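Local atomic coordinates of dTor_3x33L (Synthetic construct, PDB entry 4YY2), a protein that has no known natural function but was computationally designed to close three tandem two-helix repeats into a left-handed alpha-helical toroid. Residues 11-19 and 78-86. Numbering follows the deposited sequence.
Sequences VLLELIAEA and LLELIAEAS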
loop_
_atom_site.group_PDB
_atom_site.type_symbol
_atom_site.label_atom_id
_atom_site.label_comp_id
_atom_site.label_asym_id
_atom_site.label_seq_id
_atom_site.Cartn_x
_atom_site.Cartn_y
_atom_site.Cartn_z
ATOM N N VAL A 11 6.083 2.345 -6.792
ATOM C CA VAL A 11 5.075 1.498 -7.401
ATOM C C VAL A 11 3.901 1.239 -6.419
ATOM O O VAL A 11 2.707 1.308 -6.814
ATOM C CB VAL A 11 5.649 0.187 -7.890
ATOM C CG1 VAL A 11 4.573 -0.703 -8.462
ATOM C CG2 VAL A 11 6.748 0.413 -8.929
ATOM N N LEU A 12 4.212 0.964 -5.144
ATOM C CA LEU A 12 3.141 0.790 -4.146
ATOM C C LEU A 12 2.271 2.036 -4.042
ATOM O O LEU A 12 0.997 1.952 -3.993
ATOM C CB LEU A 12 3.680 0.430 -2.736
ATOM C CG LEU A 12 4.336 -0.956 -2.685
ATOM C CD1 LEU A 12 5.035 -1.165 -1.355
ATOM C CD2 LEU A 12 3.363 -2.082 -2.986
ATOM N N LEU A 13 2.904 3.191 -4.027
ATOM C CA LEU A 13 2.123 4.453 -3.982
ATOM C C LEU A 13 1.239 4.641 -5.192
ATOM O O LEU A 13 0.119 5.143 -5.037
ATOM C CB LEU A 13 3.028 5.656 -3.805
ATOM C CG LEU A 13 3.715 5.705 -2.430
ATOM C CD1 LEU A 13 4.801 6.771 -2.436
ATOM C CD2 LEU A 13 2.746 5.988 -1.255
ATOM N N GLU A 14 1.684 4.194 -6.356
ATOM C CA GLU A 14 0.873 4.270 -7.565
ATOM C C GLU A 14 -0.323 3.365 -7.499
ATOM O O GLU A 14 -1.453 3.741 -7.877
ATOM C CB GLU A 14 1.694 3.994 -8.829
ATOM C CG GLU A 14 2.678 5.139 -9.141
ATOM C CD GLU A 14 3.444 4.944 -10.454
ATOM O OE1 GLU A 14 3.272 3.901 -11.110
ATOM O OE2 GLU A 14 4.222 5.834 -10.814
ATOM N N LEU A 15 -0.106 2.170 -6.964
ATOM C CA LEU A 15 -1.181 1.219 -6.787
ATOM C C LEU A 15 -2.211 1.756 -5.797
ATOM O O LEU A 15 -3.412 1.525 -5.961
ATOM C CB LEU A 15 -0.649 -0.181 -6.346
ATOM C CG LEU A 15 0.179 -0.897 -7.404
ATOM C CD1 LEU A 15 0.843 -2.128 -6.889
ATOM C CD2 LEU A 15 -0.616 -1.196 -8.674
ATOM N N ILE A 16 -1.730 2.374 -4.715
ATOM C CA ILE A 16 -2.617 2.991 -3.692
ATOM C C ILE A 16 -3.429 4.149 -4.281
ATOM O O ILE A 16 -4.664 4.216 -4.058
ATOM C CB ILE A 16 -1.831 3.418 -2.451
ATOM C CG1 ILE A 16 -1.261 2.164 -1.738
ATOM C CG2 ILE A 16 -2.695 4.269 -1.546
ATOM C CD1 ILE A 16 -0.188 2.475 -0.713
ATOM N N ALA A 17 -2.784 4.993 -5.102
ATOM C CA ALA A 17 -3.547 5.986 -5.835
ATOM C C ALA A 17 -4.685 5.430 -6.674
ATOM O O ALA A 17 -5.850 5.953 -6.660
ATOM C CB ALA A 17 -2.625 6.820 -6.703
ATOM N N GLU A 18 -4.387 4.387 -7.458
ATOM C CA GLU A 18 -5.461 3.743 -8.239
ATOM C C GLU A 18 -6.591 3.232 -7.361
ATOM O O GLU A 18 -7.819 3.405 -7.693
ATOM C CB GLU A 18 -4.918 2.639 -9.098
ATOM C CG GLU A 18 -5.856 2.239 -10.219
ATOM C CD GLU A 18 -5.179 1.521 -11.384
ATOM O OE1 GLU A 18 -4.067 0.970 -11.194
ATOM O OE2 GLU A 18 -5.776 1.523 -12.511
ATOM N N ALA A 19 -6.238 2.640 -6.222
ATOM C CA ALA A 19 -7.264 2.032 -5.330
ATOM C C ALA A 19 -8.097 3.142 -4.658
ATOM O O ALA A 19 -9.244 2.897 -4.293
ATOM C CB ALA A 19 -6.634 1.142 -4.242
ATOM N N LEU A 78 1.418 -6.220 1.861
ATOM C CA LEU A 78 0.947 -4.906 1.376
ATOM C C LEU A 78 0.177 -5.021 0.071
ATOM O O LEU A 78 -0.866 -4.356 -0.110
ATOM C CB LEU A 78 2.128 -3.946 1.213
ATOM C CG LEU A 78 2.757 -3.517 2.554
ATOM C CD1 LEU A 78 4.084 -2.804 2.322
ATOM C CD2 LEU A 78 1.853 -2.590 3.359
ATOM N N LEU A 79 0.698 -5.858 -0.829
ATOM C CA LEU A 79 0.006 -6.059 -2.105
ATOM C C LEU A 79 -1.395 -6.652 -1.883
ATOM O O LEU A 79 -2.351 -6.297 -2.596
ATOM C CB LEU A 79 0.840 -6.846 -3.090
ATOM C CG LEU A 79 2.092 -6.071 -3.540
ATOM C CD1 LEU A 79 3.110 -6.993 -4.190
ATOM C CD2 LEU A 79 1.709 -4.944 -4.492
ATOM N N GLU A 80 -1.474 -7.627 -0.994
ATOM C CA GLU A 80 -2.755 -8.282 -0.675
ATOM C C GLU A 80 -3.749 -7.303 -0.045
ATOM O O GLU A 80 -4.935 -7.273 -0.424
ATOM C CB GLU A 80 -2.537 -9.511 0.187
ATOM C CG GLU A 80 -1.749 -10.548 -0.579
ATOM C CD GLU A 80 -1.618 -11.891 0.106
ATOM O OE1 GLU A 80 -2.062 -12.023 1.252
ATOM O OE2 GLU A 80 -1.044 -12.811 -0.541
ATOM N N LEU A 81 -3.248 -6.414 0.792
ATOM C CA LEU A 81 -4.042 -5.359 1.368
ATOM C C LEU A 81 -4.517 -4.354 0.341
ATOM O O LEU A 81 -5.650 -3.917 0.383
ATOM C CB LEU A 81 -3.284 -4.676 2.502
ATOM C CG LEU A 81 -3.080 -5.563 3.719
ATOM C CD1 LEU A 81 -2.123 -4.979 4.782
ATOM C CD2 LEU A 81 -4.415 -5.904 4.369
ATOM N N ILE A 82 -3.644 -4.018 -0.603
ATOM C CA ILE A 82 -4.021 -3.120 -1.727
ATOM C C ILE A 82 -5.075 -3.757 -2.637
ATOM O O ILE A 82 -6.072 -3.122 -3.065
ATOM C CB ILE A 82 -2.797 -2.695 -2.537
ATOM C CG1 ILE A 82 -1.912 -1.805 -1.690
ATOM C CG2 ILE A 82 -3.235 -1.995 -3.830
ATOM C CD1 ILE A 82 -0.495 -1.576 -2.229
ATOM N N ALA A 83 -4.938 -5.049 -2.841
ATOM C CA ALA A 83 -5.952 -5.770 -3.596
ATOM C C ALA A 83 -7.324 -5.724 -2.902
ATOM O O ALA A 83 -8.354 -5.456 -3.557
ATOM C CB ALA A 83 -5.524 -7.201 -3.885
ATOM N N GLU A 84 -7.328 -5.966 -1.607
ATOM C CA GLU A 84 -8.584 -5.834 -0.764
ATOM C C GLU A 84 -9.182 -4.429 -0.915
ATOM O O GLU A 84 -10.393 -4.263 -1.124
ATOM C CB GLU A 84 -8.305 -6.160 0.710
ATOM C CG GLU A 84 -8.145 -7.650 1.039
ATOM C CD GLU A 84 -7.603 -7.961 2.449
ATOM O OE1 GLU A 84 -8.208 -7.487 3.425
ATOM O OE2 GLU A 84 -6.576 -8.692 2.615
ATOM N N ALA A 85 -8.335 -3.413 -0.865
ATOM C CA ALA A 85 -8.788 -2.012 -0.992
ATOM C C ALA A 85 -9.412 -1.649 -2.328
ATOM O O ALA A 85 -10.267 -0.772 -2.378
ATOM C CB ALA A 85 -7.659 -1.041 -0.678
ATOM N N SER A 86 -8.967 -2.284 -3.405
ATOM C CA SER A 86 -9.463 -1.946 -4.738
ATOM C C SER A 86 -10.501 -2.919 -5.264
ATOM O O SER A 86 -11.020 -2.711 -6.351
ATOM C CB SER A 86 -8.324 -1.884 -5.742
ATOM O OG SER A 86 -7.504 -3.048 -5.647
#
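Ile-82 of helix 74-86 packs against Leu-12, Leu-15 and Ile-16 of helix 8-20, a contact between two helices of a closed left-handed alpha/alpha toroid. The two segments run nearly parallel, 17° apart, and their axes come within 9.3 Å at closest approach. The CB of Ile-82 points toward the partner helix and carries two branches. CG2 lies against CB of Leu-15 at 4.0 Å. With chi1 at -67°, CG1 lies beside the backbone N and approaches CG1 of Ile-16. The tip, CD1, reaches between CG1 of Ile-16, at 3.8 Å, and CD2 of Leu-12; the side chains of both residues cross that of Ile-82 at about a right angle. Cut back to an alanine, Ile-82 would lose both branches, which is likely to leave a gap facing Leu-12, Leu-15 and Ile-16. One turn earlier, Leu-79 sends CD2 to CD2 of Leu-12, 3.6 Å away, and to CD1 of Leu-15. On its other methyl, CD1, Leu-12 meets CD1 of Leu-78. Phe-97 of helix 90-101 touches Leu-79, and Leu-45 of helix 41-53 touches Ile-16. The nearest CA atoms of the two segments are those of Ala-19 and Ser-86, 4.6 Å apart, consistent with the small side chains there. CB of Ala-19 rests on CB of Ser-86 at 3.8 Å.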